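Local coordinates for alpha-catenin-like protein hmp-1 (PDB 5H5M) that links cadherin and beta-catenin to actin filaments at adherens junctions and is required for cell migration and cell shape changes during body enclosure and elongation, at residues 135-140 against 198-203; 110-115 against 234-239; 18-23 against 78-83. All coordinates share one frame; numbering follows the deposited sequence.

Contact 1 (135-140 against 198-203)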
# COMPACT_ATOMS: atom_id res chain seq x y z
N GLU A 135 26.66 0.02 4.72
CA GLU A 135 27.70 -0.95 4.38
C GLU A 135 28.67 -0.40 3.33
O GLU A 135 29.87 -0.67 3.40
CB GLU A 135 27.06 -2.26 3.88
CG GLU A 135 26.30 -3.01 4.96
CD GLU A 135 25.80 -4.36 4.49
OE1 GLU A 135 26.04 -4.71 3.31
OE2 GLU A 135 25.16 -5.08 5.29
N ALA A 136 28.15 0.37 2.39
CA ALA A 136 29.00 1.03 1.40
C ALA A 136 29.89 2.07 2.07
O ALA A 136 31.06 2.22 1.72
CB ALA A 136 28.16 1.67 0.30
N ALA A 137 29.32 2.79 3.03
CA ALA A 137 30.05 3.84 3.75
C ALA A 137 31.13 3.26 4.65
O ALA A 137 32.16 3.90 4.88
CB ALA A 137 29.08 4.68 4.56
N LYS A 138 30.91 2.05 5.16
CA LYS A 138 31.88 1.42 6.06
C LYS A 138 33.15 0.96 5.34
O LYS A 138 34.14 0.64 5.99
CB LYS A 138 31.24 0.23 6.78
CG LYS A 138 30.33 0.61 7.93
CD LYS A 138 29.88 -0.61 8.71
CE LYS A 138 28.97 -0.22 9.87
NZ LYS A 138 28.48 -1.39 10.63
N GLU A 139 33.13 0.94 4.01
CA GLU A 139 34.22 0.37 3.24
C GLU A 139 35.48 1.25 3.05
O GLU A 139 36.59 0.73 3.18
CB GLU A 139 33.70 -0.11 1.89
CG GLU A 139 33.09 -1.49 1.98
CD GLU A 139 33.18 -2.27 0.69
OE1 GLU A 139 34.08 -1.97 -0.13
OE2 GLU A 139 32.37 -3.21 0.51
N GLY A 140 35.36 2.54 2.72
CA GLY A 140 34.13 3.23 2.37
C GLY A 140 34.09 3.49 0.87
O GLY A 140 34.94 4.18 0.31
N ILE A 198 27.90 9.79 4.20
CA ILE A 198 28.92 10.42 3.38
C ILE A 198 30.15 10.74 4.23
O ILE A 198 31.28 10.53 3.81
CB ILE A 198 28.42 11.72 2.72
CG1 ILE A 198 27.15 11.46 1.91
CG2 ILE A 198 29.49 12.32 1.82
CD1 ILE A 198 27.34 10.47 0.78
N LEU A 199 29.90 11.23 5.45
CA LEU A 199 30.97 11.54 6.39
C LEU A 199 31.70 10.28 6.82
O LEU A 199 32.93 10.28 6.94
CB LEU A 199 30.41 12.28 7.61
CG LEU A 199 29.83 13.67 7.34
CD1 LEU A 199 29.13 14.23 8.58
CD2 LEU A 199 30.92 14.61 6.85
N LEU A 200 30.95 9.21 7.06
CA LEU A 200 31.54 7.94 7.44
C LEU A 200 32.36 7.36 6.30
O LEU A 200 33.44 6.81 6.51
CB LEU A 200 30.47 6.94 7.88
CG LEU A 200 30.99 5.53 8.16
CD1 LEU A 200 32.06 5.56 9.25
CD2 LEU A 200 29.85 4.59 8.54
N CYS A 201 31.84 7.48 5.08
CA CYS A 201 32.53 6.98 3.89
C CYS A 201 33.91 7.61 3.73
O CYS A 201 34.87 6.92 3.37
CB CYS A 201 31.68 7.26 2.64
SG CYS A 201 32.49 6.81 1.09
N HIS A 202 34.01 8.90 4.01
CA HIS A 202 35.26 9.63 3.83
C HIS A 202 36.28 9.35 4.94
O HIS A 202 37.47 9.58 4.75
CB HIS A 202 34.98 11.13 3.73
CG HIS A 202 34.29 11.53 2.46
ND1 HIS A 202 33.65 12.75 2.32
CD2 HIS A 202 34.14 10.88 1.29
CE1 HIS A 202 33.14 12.83 1.10
NE2 HIS A 202 33.42 11.71 0.45
N GLN A 203 35.81 8.86 6.08
CA GLN A 203 36.69 8.51 7.20
C GLN A 203 36.24 7.23 7.90
O GLN A 203 35.85 7.27 9.07
CB GLN A 203 36.76 9.65 8.22
CG GLN A 203 37.16 11.00 7.66
CD GLN A 203 37.48 12.00 8.75
OE1 GLN A 203 38.30 11.74 9.63
NE2 GLN A 203 36.82 13.15 8.71
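Ala137 packs against Cys201 in a close, apolar helix-to-helix contact, joining the last part of helix 128-137 and the turn after it to the C-terminal end of helix 173-202 in the M domain, which is built of helical bundles. The two backbones almost meet: the CA atoms of Ala137 and Cys201 are 4.0 Å apart, a separation that the small side chains make possible. The methyl CB of Ala137 lies 4.1 Å from CB of Cys201. The carbonyl O of Ala137 points at the other helix, where CA of Cys201 comes within 3.3 Å of it in a CA-H...O contact bent to 154° at the hydrogen.

Leu200 adds to this close approach. Its CD2 branch meets CB of Ala137 at 4.1 Å and CG of Lys138 at the same distance, while CG of Leu200 lies 3.8 Å from the carbonyl O of Ala137. The Lys138 side chain lies at a slant to the leucine; its CG makes the contact, and the rest of the chain runs on extended. The sulfur of Cys201 continues the contact to the turn: anti to the backbone N (chi1 175°), SG comes to 3.7 Å from the carbonyl O of Gly140.

Helix 142-166 lies over the pair, Thr145 touching Ala136, Ile198 and Cys201, while helix 207-233 receives Leu200 among Ala209, Gln210 and Met213.

Contact 2 (110-115 against 234-239)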
# COMPACT_ATOMS: atom_id res chain seq x y z
N HIS A 110 -12.50 1.64 -3.54
CA HIS A 110 -11.48 1.93 -4.55
C HIS A 110 -10.42 2.91 -4.05
O HIS A 110 -9.23 2.73 -4.30
CB HIS A 110 -12.14 2.48 -5.81
CG HIS A 110 -12.93 1.47 -6.58
ND1 HIS A 110 -14.10 1.78 -7.24
CD2 HIS A 110 -12.71 0.15 -6.79
CE1 HIS A 110 -14.57 0.69 -7.83
NE2 HIS A 110 -13.75 -0.31 -7.57
N LEU A 111 -10.86 3.95 -3.35
CA LEU A 111 -9.95 4.97 -2.83
C LEU A 111 -9.05 4.39 -1.74
O LEU A 111 -7.84 4.63 -1.74
CB LEU A 111 -10.74 6.16 -2.28
CG LEU A 111 -11.57 6.96 -3.29
CD1 LEU A 111 -12.57 7.85 -2.56
CD2 LEU A 111 -10.67 7.79 -4.20
N ARG A 112 -9.65 3.64 -0.82
CA ARG A 112 -8.89 3.03 0.27
C ARG A 112 -7.79 2.13 -0.28
O ARG A 112 -6.66 2.16 0.19
CB ARG A 112 -9.81 2.23 1.21
CG ARG A 112 -10.82 3.05 1.99
CD ARG A 112 -10.17 4.05 2.94
NE ARG A 112 -10.09 3.54 4.31
CZ ARG A 112 -9.01 2.98 4.84
NH1 ARG A 112 -7.91 2.86 4.11
NH2 ARG A 112 -9.03 2.54 6.09
N ARG A 113 -8.14 1.35 -1.30
CA ARG A 113 -7.20 0.38 -1.86
C ARG A 113 -6.18 1.06 -2.76
O ARG A 113 -5.11 0.49 -3.03
CB ARG A 113 -7.96 -0.71 -2.61
CG ARG A 113 -8.73 -1.64 -1.69
CD ARG A 113 -9.36 -2.81 -2.42
NE ARG A 113 -10.04 -3.71 -1.49
CZ ARG A 113 -10.54 -4.90 -1.81
NH1 ARG A 113 -10.43 -5.34 -3.06
NH2 ARG A 113 -11.15 -5.64 -0.90
N ALA A 114 -6.49 2.26 -3.22
CA ALA A 114 -5.52 3.06 -3.95
C ALA A 114 -4.41 3.50 -3.00
O ALA A 114 -3.23 3.52 -3.36
CB ALA A 114 -6.18 4.28 -4.60
N ILE A 115 -4.80 3.84 -1.78
CA ILE A 115 -3.84 4.20 -0.74
C ILE A 115 -3.04 2.96 -0.32
O ILE A 115 -1.82 3.03 -0.12
CB ILE A 115 -4.54 4.85 0.48
CG1 ILE A 115 -4.51 6.38 0.37
CG2 ILE A 115 -3.88 4.43 1.79
CD1 ILE A 115 -5.12 6.94 -0.90
N ILE A 234 -4.54 2.59 10.55
CA ILE A 234 -5.57 3.29 9.79
C ILE A 234 -5.84 2.55 8.47
O ILE A 234 -6.39 3.11 7.53
CB ILE A 234 -5.20 4.76 9.50
CG1 ILE A 234 -3.97 4.85 8.59
CG2 ILE A 234 -4.96 5.52 10.80
CD1 ILE A 234 -3.81 6.21 7.94
N THR A 235 -5.43 1.29 8.44
CA THR A 235 -5.60 0.44 7.27
C THR A 235 -6.39 -0.81 7.64
O THR A 235 -6.07 -1.49 8.62
CB THR A 235 -4.23 0.02 6.66
OG1 THR A 235 -3.51 1.19 6.24
CG2 THR A 235 -4.42 -0.91 5.47
N THR A 236 -7.43 -1.11 6.88
CA THR A 236 -8.21 -2.32 7.13
C THR A 236 -7.44 -3.52 6.62
O THR A 236 -6.91 -3.51 5.51
CB THR A 236 -9.60 -2.27 6.46
OG1 THR A 236 -9.44 -2.35 5.04
CG2 THR A 236 -10.32 -0.97 6.81
N LEU A 237 -7.37 -4.56 7.45
CA LEU A 237 -6.59 -5.75 7.16
C LEU A 237 -6.97 -6.41 5.83
O LEU A 237 -6.10 -6.86 5.08
CB LEU A 237 -6.74 -6.77 8.29
CG LEU A 237 -6.05 -8.12 8.12
CD1 LEU A 237 -4.57 -7.94 7.88
CD2 LEU A 237 -6.30 -9.00 9.34
N ASP A 238 -8.26 -6.46 5.53
CA ASP A 238 -8.70 -7.12 4.30
C ASP A 238 -8.20 -6.41 3.05
O ASP A 238 -7.77 -7.06 2.10
CB ASP A 238 -10.22 -7.24 4.25
CG ASP A 238 -10.68 -8.05 3.06
OD1 ASP A 238 -11.13 -7.45 2.06
OD2 ASP A 238 -10.57 -9.30 3.11
N ASP A 239 -8.27 -5.08 3.06
CA ASP A 239 -7.70 -4.29 1.97
C ASP A 239 -6.22 -4.61 1.78
O ASP A 239 -5.76 -4.82 0.65
CB ASP A 239 -7.87 -2.79 2.23
CG ASP A 239 -9.31 -2.34 2.09
OD1 ASP A 239 -10.09 -3.03 1.41
OD2 ASP A 239 -9.65 -1.28 2.66
O HOH W 1 -4.85 3.26 4.98
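Arg112 and Arg113, neighbours on helix 92-122, reach to the beginning of helix 237-260 and carry a polar, partly buried contact. Ion pairing belongs to Arg113, which forms a salt-bridge network with Asp238 and Asp239. From an extended chain, NE gives a nearly straight hydrogen bond (170°) to OD1 of Asp239 at 3.0 Å. The oxygen lies in the guanidinium plane but is met from above its own carboxylate plane, the planes being 78° apart. NH2 makes a longer salt bridge to OD1 of Asp238, at 3.5 Å, whose OD2 has a weak, long ion pair with Arg370.

Arg112 makes bonds to backbone and water instead. Bent at chi2 and chi3, it brings NH2 to 3.1 Å from the carbonyl O of Ile234, a weak bond. A water accepts weakly from its NH1 and donates to that same carbonyl O and to OG1 of Thr235, itself bonded to Leu231 O.

Van der Waals contact is slight: CG2 of Thr236, the N-cap residue, lies 3.8 Å from Arg112 NH2.

Asp239, buried beside Arg113, is probably ionised, and the contact probably relies on charge pairing and water-assisted bonds more than apolar packing.

Contact 3 (18-23 against 78-83)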
# COMPACT_ATOMS: atom_id res chain seq x y z
N ILE A 18 -27.68 13.06 2.14
CA ILE A 18 -28.61 12.70 1.08
C ILE A 18 -29.90 12.09 1.63
O ILE A 18 -30.86 11.88 0.89
CB ILE A 18 -27.99 11.70 0.09
CG1 ILE A 18 -27.58 10.42 0.82
CG2 ILE A 18 -26.80 12.33 -0.63
CD1 ILE A 18 -27.01 9.36 -0.08
N GLU A 19 -29.90 11.81 2.93
CA GLU A 19 -31.09 11.29 3.59
C GLU A 19 -31.84 12.42 4.28
O GLU A 19 -31.62 12.71 5.46
CB GLU A 19 -30.72 10.20 4.59
CG GLU A 19 -30.26 8.91 3.93
CD GLU A 19 -29.82 7.86 4.93
OE1 GLU A 19 -29.35 8.24 6.03
OE2 GLU A 19 -29.94 6.66 4.63
N ILE A 20 -32.72 13.07 3.53
CA ILE A 20 -33.52 14.18 4.04
C ILE A 20 -34.99 13.76 4.09
O ILE A 20 -35.43 12.95 3.27
CB ILE A 20 -33.38 15.43 3.15
CG1 ILE A 20 -31.92 15.62 2.71
CG2 ILE A 20 -33.90 16.67 3.87
CD1 ILE A 20 -31.74 16.68 1.65
N ASP A 21 -35.73 14.29 5.05
CA ASP A 21 -37.18 14.13 5.05
C ASP A 21 -37.73 14.76 3.78
O ASP A 21 -37.52 15.96 3.55
CB ASP A 21 -37.80 14.76 6.30
CG ASP A 21 -39.32 14.77 6.25
OD1 ASP A 21 -39.91 13.78 5.76
OD2 ASP A 21 -39.93 15.76 6.71
N PRO A 22 -38.39 13.96 2.93
CA PRO A 22 -38.95 14.41 1.65
C PRO A 22 -39.77 15.69 1.76
O PRO A 22 -39.79 16.49 0.82
CB PRO A 22 -39.82 13.24 1.22
CG PRO A 22 -39.13 12.05 1.80
CD PRO A 22 -38.59 12.51 3.13
N ALA A 23 -40.43 15.90 2.90
CA ALA A 23 -41.21 17.11 3.12
C ALA A 23 -40.31 18.32 3.39
O ALA A 23 -40.73 19.46 3.22
CB ALA A 23 -42.17 16.91 4.28
N THR A 78 -33.95 14.15 -8.61
CA THR A 78 -35.13 14.17 -9.46
C THR A 78 -36.34 13.60 -8.71
O THR A 78 -37.45 14.11 -8.84
CB THR A 78 -34.91 13.37 -10.77
OG1 THR A 78 -33.83 13.96 -11.51
CG2 THR A 78 -36.16 13.38 -11.63
N GLU A 79 -36.10 12.56 -7.92
CA GLU A 79 -37.16 11.93 -7.14
C GLU A 79 -37.59 12.79 -5.95
O GLU A 79 -38.78 12.84 -5.62
CB GLU A 79 -36.74 10.55 -6.66
CG GLU A 79 -36.49 9.53 -7.77
CD GLU A 79 -37.75 9.10 -8.50
OE1 GLU A 79 -38.86 9.56 -8.12
OE2 GLU A 79 -37.65 8.30 -9.45
N TYR A 80 -36.63 13.46 -5.31
CA TYR A 80 -36.95 14.38 -4.22
C TYR A 80 -37.87 15.50 -4.70
O TYR A 80 -38.72 15.98 -3.96
CB TYR A 80 -35.68 14.98 -3.63
CG TYR A 80 -35.12 14.23 -2.44
CD1 TYR A 80 -35.86 14.10 -1.27
CD2 TYR A 80 -33.84 13.69 -2.47
CE1 TYR A 80 -35.35 13.43 -0.17
CE2 TYR A 80 -33.32 13.02 -1.38
CZ TYR A 80 -34.08 12.89 -0.23
OH TYR A 80 -33.57 12.22 0.85
N GLU A 81 -37.70 15.90 -5.96
CA GLU A 81 -38.44 17.03 -6.50
C GLU A 81 -39.78 16.61 -7.10
O GLU A 81 -40.50 17.44 -7.65
CB GLU A 81 -37.57 17.76 -7.54
CG GLU A 81 -36.40 18.49 -6.89
CD GLU A 81 -35.30 18.87 -7.86
OE1 GLU A 81 -35.45 18.65 -9.08
OE2 GLU A 81 -34.26 19.39 -7.39
N LYS A 82 -40.11 15.33 -6.98
CA LYS A 82 -41.41 14.83 -7.40
C LYS A 82 -42.34 14.54 -6.22
O LYS A 82 -43.45 14.04 -6.40
CB LYS A 82 -41.27 13.56 -8.24
CG LYS A 82 -40.64 13.78 -9.60
CD LYS A 82 -40.58 12.47 -10.37
CE LYS A 82 -39.80 12.62 -11.66
NZ LYS A 82 -39.80 11.37 -12.47
N SER A 83 -41.89 14.86 -5.01
CA SER A 83 -42.72 14.66 -3.82
C SER A 83 -43.85 15.68 -3.74
O SER A 83 -43.64 16.87 -3.98
CB SER A 83 -41.88 14.74 -2.54
OG SER A 83 -41.39 13.45 -2.19
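Tyr80 carries its phenol hydroxyl into the loop 18-23, where two backbone groups grip it. OH donates to the carbonyl O of Ile18 at 2.7 Å and accepts from the backbone N of Ile20 at 2.9 Å, the latter bond nearly straight at 165°. The hydroxyl thus bridges a peptide acceptor and a peptide donor two residues apart, and it approaches the Ile18 carbonyl tilted 27° from that group's plane. The loop meets the ring along its rim: Ile18 O lies 3.5 Å from CE2, and Ile20 O is equally close to CE1. Farther along this edge, CA of Pro22 is 4.2 Å from CE1 of Tyr80. Ile20 turns CB to the phenol, 4.0 Å from Tyr80 OH, with CG2 anti to its backbone N and CG1 beside it (chi1 -41°).

The contact fastens the link between helices 6-17 and 27-49 to the end of helix 56-80, at one extremity of an elongated helical bundle of the vinculin/alpha-catenin family. A type I turn from Tyr80 to Ser83 takes the chain out of that helix and carries Ser83 back towards the loop, placing its OG 3.8 Å from CB of Pro22.

Tyr25 stacks on the Tyr80 ring and touches Ile20. Its hydroxyl is hydrogen-bonded to Glu81, whose carboxylate also forms salt bridges with Arg27 and Arg31. From helix 92-122, Val100 and His101 pack against Ile18, and Ile93 against Ser83.

Overall arrangement
From the N terminus, contact 3 closes the first loop, tying the link after helix 6-17 to the end of helix 56-80 before the chain enters helix 92-122. That helix opens contact 2, whose loop runs to the start of helix 237-260. Contact 1 is nested inside this larger loop, closing a shorter one between helices 128-137 and 173-202, so none of the three loops cross. Contact 2 lies near the middle of the chain, its centre 33 Å from that of contact 3 and 40 Å from that of contact 1. Contacts 1 and 3 sit on opposite sides of the chain's centre, 70 Å apart between their centres, and no two contacts touch.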